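Local coordinates for protein phospholipase C beta (Meleagris gallopavo, PDB 1JAD) that belongs to the phospholipase C beta family and, in its C-terminal region, folds into a long antiparallel coiled coil that pairs with a second copy, at residues 107-112 and 213-218; 137-142 and 180-185. All coordinates share one frame; numbering follows the deposited sequence.

Contact 1: residues 107-112 and 213-218; sequences TEQTAK and GQLQQE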
ATOM      1  N   THR A 107     -13.494   1.509   8.050  1.00 30.29           N
ATOM      2  CA  THR A 107     -12.382   0.596   7.821  1.00 30.32           C
ATOM      3  C   THR A 107     -12.625  -0.285   6.582  1.00 31.70           C
ATOM      4  O   THR A 107     -11.682  -0.791   5.968  1.00 33.64           O
ATOM      5  CB  THR A 107     -12.135  -0.297   9.072  1.00 29.65           C
ATOM      6  OG1 THR A 107     -11.674   0.519  10.157  1.00 27.42           O
ATOM      7  CG2 THR A 107     -11.102  -1.372   8.786  1.00 28.49           C
ATOM      8  N   GLU A 108     -13.886  -0.458   6.202  1.00 32.67           N
ATOM      9  CA  GLU A 108     -14.210  -1.287   5.045  1.00 31.63           C
ATOM     10  C   GLU A 108     -13.989  -0.548   3.740  1.00 31.16           C
ATOM     11  O   GLU A 108     -13.567  -1.142   2.755  1.00 30.29           O
ATOM     12  CB  GLU A 108     -15.670  -1.761   5.110  1.00 34.91           C
ATOM     13  CG  GLU A 108     -16.016  -2.615   6.335  1.00 37.36           C
ATOM     14  CD  GLU A 108     -17.498  -2.971   6.409  1.00 38.52           C
ATOM     15  OE1 GLU A 108     -18.336  -2.042   6.448  1.00 37.10           O
ATOM     16  OE2 GLU A 108     -17.821  -4.176   6.432  1.00 38.27           O
ATOM     17  N   GLN A 109     -14.287   0.747   3.726  1.00 30.84           N
ATOM     18  CA  GLN A 109     -14.114   1.543   2.520  1.00 30.11           C
ATOM     19  C   GLN A 109     -12.621   1.673   2.223  1.00 31.27           C
ATOM     20  O   GLN A 109     -12.185   1.495   1.083  1.00 28.26           O
ATOM     21  CB  GLN A 109     -14.760   2.921   2.700  1.00 29.90           C
ATOM     22  CG  GLN A 109     -16.231   2.838   3.092  1.00 31.55           C
ATOM     23  CD  GLN A 109     -16.919   4.192   3.179  1.00 33.65           C
ATOM     24  OE1 GLN A 109     -18.059   4.291   3.646  1.00 31.52           O
ATOM     25  NE2 GLN A 109     -16.238   5.239   2.721  1.00 35.66           N
ATOM     26  N   THR A 110     -11.832   1.964   3.255  1.00 31.16           N
ATOM     27  CA  THR A 110     -10.395   2.089   3.070  1.00 31.95           C
ATOM     28  C   THR A 110      -9.842   0.811   2.467  1.00 33.95           C
ATOM     29  O   THR A 110      -9.127   0.849   1.463  1.00 36.75           O
ATOM     30  CB  THR A 110      -9.674   2.387   4.406  1.00 30.28           C
ATOM     31  OG1 THR A 110     -10.013   3.712   4.833  1.00 29.10           O
ATOM     32  CG2 THR A 110      -8.159   2.281   4.251  1.00 25.86           C
ATOM     33  N   ALA A 111     -10.181  -0.322   3.071  1.00 34.14           N
ATOM     34  CA  ALA A 111      -9.711  -1.608   2.581  1.00 33.74           C
ATOM     35  C   ALA A 111     -10.063  -1.776   1.115  1.00 34.01           C
ATOM     36  O   ALA A 111      -9.216  -2.148   0.294  1.00 33.31           O
ATOM     37  CB  ALA A 111     -10.331  -2.729   3.387  1.00 33.15           C
ATOM     38  N   LYS A 112     -11.316  -1.489   0.785  1.00 34.13           N
ATOM     39  CA  LYS A 112     -11.780  -1.626  -0.588  1.00 34.66           C
ATOM     40  C   LYS A 112     -11.029  -0.682  -1.520  1.00 34.64           C
ATOM     41  O   LYS A 112     -10.329  -1.128  -2.423  1.00 32.41           O
ATOM     42  CB  LYS A 112     -13.284  -1.352  -0.681  1.00 35.04           C
ATOM     43  CG  LYS A 112     -13.928  -1.970  -1.913  1.00 38.39           C
ATOM     44  CD  LYS A 112     -13.656  -3.476  -1.908  1.00 42.93           C
ATOM     45  CE  LYS A 112     -14.334  -4.223  -3.053  1.00 46.11           C
ATOM     46  NZ  LYS A 112     -14.021  -5.685  -2.972  1.00 43.86           N
ATOM     47  N   GLY A 213     -10.537   9.036   8.314  1.00 28.57           N
ATOM     48  CA  GLY A 213     -10.423   9.822   9.530  1.00 26.99           C
ATOM     49  C   GLY A 213     -11.649  10.684   9.757  1.00 28.40           C
ATOM     50  O   GLY A 213     -12.156  10.798  10.879  1.00 27.99           O
ATOM     51  N   GLN A 214     -12.147  11.291   8.688  1.00 29.24           N
ATOM     52  CA  GLN A 214     -13.306  12.149   8.819  1.00 31.03           C
ATOM     53  C   GLN A 214     -14.583  11.355   9.067  1.00 31.10           C
ATOM     54  O   GLN A 214     -15.436  11.776   9.856  1.00 29.78           O
ATOM     55  CB  GLN A 214     -13.406  13.052   7.590  1.00 32.96           C
ATOM     56  CG  GLN A 214     -12.258  14.066   7.544  1.00 37.18           C
ATOM     57  CD  GLN A 214     -12.144  14.795   6.215  1.00 41.37           C
ATOM     58  OE1 GLN A 214     -11.283  15.665   6.040  1.00 42.45           O
ATOM     59  NE2 GLN A 214     -13.005  14.435   5.265  1.00 45.00           N
ATOM     60  N   LEU A 215     -14.713  10.203   8.418  1.00 31.68           N
ATOM     61  CA  LEU A 215     -15.892   9.372   8.635  1.00 31.94           C
ATOM     62  C   LEU A 215     -15.941   8.992  10.108  1.00 33.80           C
ATOM     63  O   LEU A 215     -16.917   9.293  10.802  1.00 33.91           O
ATOM     64  CB  LEU A 215     -15.839   8.107   7.778  1.00 31.20           C
ATOM     65  CG  LEU A 215     -16.268   8.237   6.313  1.00 32.14           C
ATOM     66  CD1 LEU A 215     -16.056   6.912   5.585  1.00 31.90           C
ATOM     67  CD2 LEU A 215     -17.738   8.642   6.250  1.00 31.67           C
ATOM     68  N   GLN A 216     -14.876   8.353  10.588  1.00 34.82           N
ATOM     69  CA  GLN A 216     -14.803   7.940  11.984  1.00 35.48           C
ATOM     70  C   GLN A 216     -15.127   9.112  12.914  1.00 36.08           C
ATOM     71  O   GLN A 216     -15.905   8.980  13.864  1.00 34.85           O
ATOM     72  CB  GLN A 216     -13.415   7.361  12.271  1.00 37.42           C
ATOM     73  CG  GLN A 216     -13.084   6.228  11.317  1.00 39.78           C
ATOM     74  CD  GLN A 216     -11.836   5.458  11.683  1.00 43.35           C
ATOM     75  OE1 GLN A 216     -10.756   6.031  11.839  1.00 43.20           O
ATOM     76  NE2 GLN A 216     -11.975   4.137  11.808  1.00 45.44           N
ATOM     77  N   GLN A 217     -14.535  10.263  12.619  1.00 37.10           N
ATOM     78  CA  GLN A 217     -14.762  11.483  13.380  1.00 36.67           C
ATOM     79  C   GLN A 217     -16.264  11.742  13.456  1.00 35.26           C
ATOM     80  O   GLN A 217     -16.818  11.966  14.533  1.00 35.11           O
ATOM     81  CB  GLN A 217     -14.059  12.636  12.665  1.00 41.36           C
ATOM     82  CG  GLN A 217     -14.232  14.019  13.263  1.00 44.90           C
ATOM     83  CD  GLN A 217     -13.394  15.052  12.512  1.00 51.32           C
ATOM     84  OE1 GLN A 217     -13.512  15.197  11.287  1.00 52.00           O
ATOM     85  NE2 GLN A 217     -12.537  15.772  13.241  1.00 52.90           N
ATOM     86  N   GLU A 218     -16.915  11.707  12.298  1.00 32.96           N
ATOM     87  CA  GLU A 218     -18.354  11.920  12.203  1.00 31.32           C
ATOM     88  C   GLU A 218     -19.160  10.878  12.994  1.00 30.35           C
ATOM     89  O   GLU A 218     -20.129  11.208  13.673  1.00 26.52           O
ATOM     90  CB  GLU A 218     -18.760  11.908  10.730  1.00 31.63           C
ATOM     91  CG  GLU A 218     -18.465  13.222  10.016  1.00 35.34           C
ATOM     92  CD  GLU A 218     -18.450  13.101   8.500  1.00 36.76           C
ATOM     93  OE1 GLU A 218     -19.333  12.412   7.940  1.00 34.74           O
ATOM     94  OE2 GLU A 218     -17.555  13.719   7.870  1.00 39.30           O
TER
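Leu215 sets one methyl above the plane of the Gln109 side-chain amide, just past its outer end, and this is the close part of a contact between two antiparallel arms of a long helical coiled coil. Helix 75-155 supplies residues 107-112 and helix 161-245 supplies residues 213-218. The side chains of Gln109 and Leu215 meet at about a right angle. Gln109 reaches across in an extended chain (chi2 -176°), which carries its flat end out toward the leucine. On the other helix, CD1 of Leu215 stands anti to its own CA (chi2 176°) and so becomes the leading methyl. Both residues have further packing: Gln109 lies against Phe30, Leu34 and Gln37 of helix 28-64, while Leu215 also rests on Ala106, within helix 75-155.

The other half of the contact is looser. The backbones are nearest at Thr107 and Gln216, whose CA atoms are 8.8 Å apart, yet the side chains there barely meet. The extended Gln216 brings its amide end toward the Thr107 hydroxyl without bonding to it; from Thr107 OG1 to Gln216 CD is 5.2 Å. The polar partner of that hydroxyl is Lys129 of the second subunit, and Gln216 packs on Gln194 of the same neighbour, so this flank faces the dimer partner. All four touching residues keep some exposure to solvent, and the buried surface is small, 111 Å². A polar link between the same two helices runs from Thr110 to Glu212, the residue just before 213-218.

Back at the close spot, Leu215 CD1 is 3.7 Å from Gln109 CD, above the amide plane but displaced past the outer end of the group, away from CG.

Contact 2: residues 137-142 and 180-185; sequences KDIKKK and VQTIKL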
ATOM      1  N   LYS A 137      15.198  -0.595 -26.093  1.00 29.10           N
ATOM      2  CA  LYS A 137      15.305  -1.548 -27.184  1.00 29.76           C
ATOM      3  C   LYS A 137      15.410  -0.829 -28.527  1.00 29.63           C
ATOM      4  O   LYS A 137      16.299  -1.116 -29.333  1.00 29.00           O
ATOM      5  CB  LYS A 137      14.103  -2.508 -27.198  1.00 32.88           C
ATOM      6  CG  LYS A 137      14.352  -3.756 -28.037  1.00 36.68           C
ATOM      7  CD  LYS A 137      13.176  -4.733 -28.089  1.00 39.23           C
ATOM      8  CE  LYS A 137      12.044  -4.219 -28.974  1.00 44.17           C
ATOM      9  NZ  LYS A 137      10.950  -5.230 -29.156  1.00 43.23           N
ATOM     10  N   ASP A 138      14.505   0.114 -28.768  1.00 29.24           N
ATOM     11  CA  ASP A 138      14.508   0.843 -30.026  1.00 28.89           C
ATOM     12  C   ASP A 138      15.700   1.816 -30.144  1.00 27.26           C
ATOM     13  O   ASP A 138      16.146   2.155 -31.236  1.00 26.23           O
ATOM     14  CB  ASP A 138      13.146   1.519 -30.200  1.00 32.26           C
ATOM     15  CG  ASP A 138      12.009   0.486 -30.386  1.00 38.25           C
ATOM     16  OD1 ASP A 138      12.021  -0.251 -31.403  1.00 39.58           O
ATOM     17  OD2 ASP A 138      11.113   0.385 -29.517  1.00 38.68           O
ATOM     18  N   ILE A 139      16.235   2.242 -29.015  1.00 26.29           N
ATOM     19  CA  ILE A 139      17.407   3.104 -29.029  1.00 26.28           C
ATOM     20  C   ILE A 139      18.571   2.268 -29.569  1.00 25.09           C
ATOM     21  O   ILE A 139      19.333   2.714 -30.432  1.00 26.03           O
ATOM     22  CB  ILE A 139      17.739   3.597 -27.601  1.00 27.45           C
ATOM     23  CG1 ILE A 139      16.709   4.630 -27.164  1.00 26.23           C
ATOM     24  CG2 ILE A 139      19.142   4.166 -27.546  1.00 33.34           C
ATOM     25  CD1 ILE A 139      16.667   5.816 -28.065  1.00 25.54           C
ATOM     26  N   LYS A 140      18.697   1.040 -29.069  1.00 23.23           N
ATOM     27  CA  LYS A 140      19.765   0.162 -29.512  1.00 21.19           C
ATOM     28  C   LYS A 140      19.617  -0.200 -30.975  1.00 21.96           C
ATOM     29  O   LYS A 140      20.613  -0.411 -31.674  1.00 21.91           O
ATOM     30  CB  LYS A 140      19.830  -1.103 -28.645  1.00 20.26           C
ATOM     31  CG  LYS A 140      20.017  -0.804 -27.163  1.00 20.72           C
ATOM     32  CD  LYS A 140      20.772  -1.900 -26.413  1.00 20.54           C
ATOM     33  CE  LYS A 140      20.016  -3.204 -26.287  1.00 23.82           C
ATOM     34  NZ  LYS A 140      20.860  -4.242 -25.605  1.00 23.94           N
ATOM     35  N   LYS A 141      18.380  -0.260 -31.453  1.00 23.70           N
ATOM     36  CA  LYS A 141      18.150  -0.583 -32.855  1.00 24.73           C
ATOM     37  C   LYS A 141      18.579   0.567 -33.762  1.00 23.78           C
ATOM     38  O   LYS A 141      19.244   0.349 -34.772  1.00 23.87           O
ATOM     39  CB  LYS A 141      16.677  -0.910 -33.105  1.00 27.72           C
ATOM     40  CG  LYS A 141      16.199  -2.210 -32.474  1.00 34.10           C
ATOM     41  CD  LYS A 141      14.745  -2.482 -32.859  1.00 37.45           C
ATOM     42  CE  LYS A 141      14.212  -3.760 -32.219  1.00 42.80           C
ATOM     43  NZ  LYS A 141      12.780  -4.022 -32.586  1.00 45.97           N
ATOM     44  N   LYS A 142      18.183   1.791 -33.413  1.00 22.99           N
ATOM     45  CA  LYS A 142      18.558   2.958 -34.206  1.00 22.52           C
ATOM     46  C   LYS A 142      20.061   3.156 -34.160  1.00 20.10           C
ATOM     47  O   LYS A 142      20.714   3.257 -35.180  1.00 19.84           O
ATOM     48  CB  LYS A 142      17.895   4.237 -33.676  1.00 23.86           C
ATOM     49  CG  LYS A 142      16.389   4.302 -33.834  1.00 29.30           C
ATOM     50  CD  LYS A 142      15.855   5.641 -33.331  1.00 35.14           C
ATOM     51  CE  LYS A 142      14.336   5.728 -33.460  1.00 38.67           C
ATOM     52  NZ  LYS A 142      13.631   4.681 -32.652  1.00 43.58           N
ATOM     53  N   VAL A 180      25.537   2.831 -24.115  1.00 15.46           N
ATOM     54  CA  VAL A 180      25.720   2.825 -22.665  1.00 14.59           C
ATOM     55  C   VAL A 180      25.265   4.136 -22.036  1.00 14.32           C
ATOM     56  O   VAL A 180      24.498   4.163 -21.067  1.00 14.21           O
ATOM     57  CB  VAL A 180      27.213   2.586 -22.288  1.00 16.79           C
ATOM     58  CG1 VAL A 180      27.436   2.818 -20.779  1.00 12.96           C
ATOM     59  CG2 VAL A 180      27.595   1.155 -22.646  1.00 20.41           C
ATOM     60  N   GLN A 181      25.755   5.235 -22.580  1.00 16.37           N
ATOM     61  CA  GLN A 181      25.373   6.534 -22.053  1.00 17.07           C
ATOM     62  C   GLN A 181      23.884   6.794 -22.281  1.00 16.94           C
ATOM     63  O   GLN A 181      23.226   7.399 -21.433  1.00 15.67           O
ATOM     64  CB  GLN A 181      26.215   7.635 -22.709  1.00 16.75           C
ATOM     65  CG  GLN A 181      27.694   7.516 -22.416  1.00 18.83           C
ATOM     66  CD  GLN A 181      27.978   7.438 -20.936  1.00 23.89           C
ATOM     67  OE1 GLN A 181      27.465   8.239 -20.158  1.00 28.64           O
ATOM     68  NE2 GLN A 181      28.811   6.474 -20.533  1.00 29.31           N
ATOM     69  N   THR A 182      23.344   6.356 -23.416  1.00 16.55           N
ATOM     70  CA  THR A 182      21.927   6.601 -23.653  1.00 20.33           C
ATOM     71  C   THR A 182      21.098   5.754 -22.693  1.00 20.93           C
ATOM     72  O   THR A 182      20.097   6.220 -22.149  1.00 22.41           O
ATOM     73  CB  THR A 182      21.517   6.318 -25.125  1.00 22.62           C
ATOM     74  OG1 THR A 182      22.107   5.094 -25.562  1.00 28.54           O
ATOM     75  CG2 THR A 182      21.962   7.437 -26.045  1.00 21.87           C
ATOM     76  N   ILE A 183      21.522   4.517 -22.460  1.00 21.07           N
ATOM     77  CA  ILE A 183      20.798   3.652 -21.533  1.00 20.12           C
ATOM     78  C   ILE A 183      20.898   4.214 -20.128  1.00 19.99           C
ATOM     79  O   ILE A 183      20.016   4.025 -19.306  1.00 20.90           O
ATOM     80  CB  ILE A 183      21.361   2.225 -21.538  1.00 21.61           C
ATOM     81  CG1 ILE A 183      20.913   1.500 -22.807  1.00 18.65           C
ATOM     82  CG2 ILE A 183      20.923   1.483 -20.272  1.00 21.49           C
ATOM     83  CD1 ILE A 183      21.448   0.085 -22.893  1.00 21.58           C
ATOM     84  N   LYS A 184      21.989   4.915 -19.863  1.00 20.66           N
ATOM     85  CA  LYS A 184      22.227   5.529 -18.562  1.00 19.44           C
ATOM     86  C   LYS A 184      21.290   6.728 -18.397  1.00 19.01           C
ATOM     87  O   LYS A 184      20.834   7.045 -17.290  1.00 19.01           O
ATOM     88  CB  LYS A 184      23.691   5.960 -18.508  1.00 21.33           C
ATOM     89  CG  LYS A 184      24.193   6.418 -17.184  1.00 21.99           C
ATOM     90  CD  LYS A 184      25.710   6.445 -17.232  1.00 21.44           C
ATOM     91  CE  LYS A 184      26.283   6.878 -15.881  1.00 25.33           C
ATOM     92  NZ  LYS A 184      27.789   6.880 -15.900  1.00 29.17           N
ATOM     93  N   LEU A 185      20.977   7.373 -19.517  1.00 17.89           N
ATOM     94  CA  LEU A 185      20.091   8.531 -19.521  1.00 16.79           C
ATOM     95  C   LEU A 185      18.620   8.170 -19.245  1.00 17.17           C
ATOM     96  O   LEU A 185      18.014   8.672 -18.299  1.00 14.21           O
ATOM     97  CB  LEU A 185      20.201   9.247 -20.865  1.00 16.00           C
ATOM     98  CG  LEU A 185      19.300  10.471 -21.020  1.00 18.43           C
ATOM     99  CD1 LEU A 185      19.696  11.576 -20.016  1.00 14.77           C
ATOM    100  CD2 LEU A 185      19.407  10.953 -22.434  1.00 15.68           C
TER
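The hydroxyl of Thr182 lies within hydrogen-bonding reach of two backbone carbonyls of its own helix, those of Glu178 and Val179, which must share its one hydrogen, while its outer side meets a methyl of Ile139 on the helix opposite. The rotation that allows this places OG1 between the backbone N and the carbonyl carbon (chi1 44°). With its hydrogen directed within helix 161-245, the threonine can meet an aliphatic neighbour. Ile139 CG2 comes to 3.7 Å from Thr182 OG1 and 4.0 Å from Thr182 CB, so one branch of the isoleucine touches both atoms. This is also where the backbones come nearest, with Ile139 CA and Thr182 CA 7.8 Å apart. Ile139 itself is buried, and Val10 from the N-terminal region packs against it.

The next residue of each segment makes the second touch, Lys140 with Ile183. It is aliphatic: Lys140 CD lies 4.1 Å from Ile183 CD1, the methyl that an extended chi2 of 179° carries outward. The lysine bends at CG-CD (chi3 -68°), and its NZ forms a salt bridge with Asp96 of the second subunit. Ile183 likewise has a double role, packing on Ile136 in helix 75-155 and on Tyr223 of the second subunit.

Two side-chain touches between helices running in opposite directions, with a lysine end turned to a partner subunit, are in keeping with the dimeric antiparallel coiled coil of the phospholipase C beta C-terminal region.

From the N terminus, the chain passes through helix 28-64 and enters helix 75-155, where it meets residues 107-112 and then 137-142. After the turn between residues 155 and 161 it comes back along helix 161-245, reaching 180-185 first and 213-218 later. Contact 2 therefore closes the shorter loop, nested inside the larger loop closed by contact 1. Both tie the same two helices together, but their centres are 47 Å apart and their nearest atoms about 34 Å. Contact 1 lies near the centre of the chain, contact 2 about 39 Å from it, closer to the turn. The second subunit reaches both.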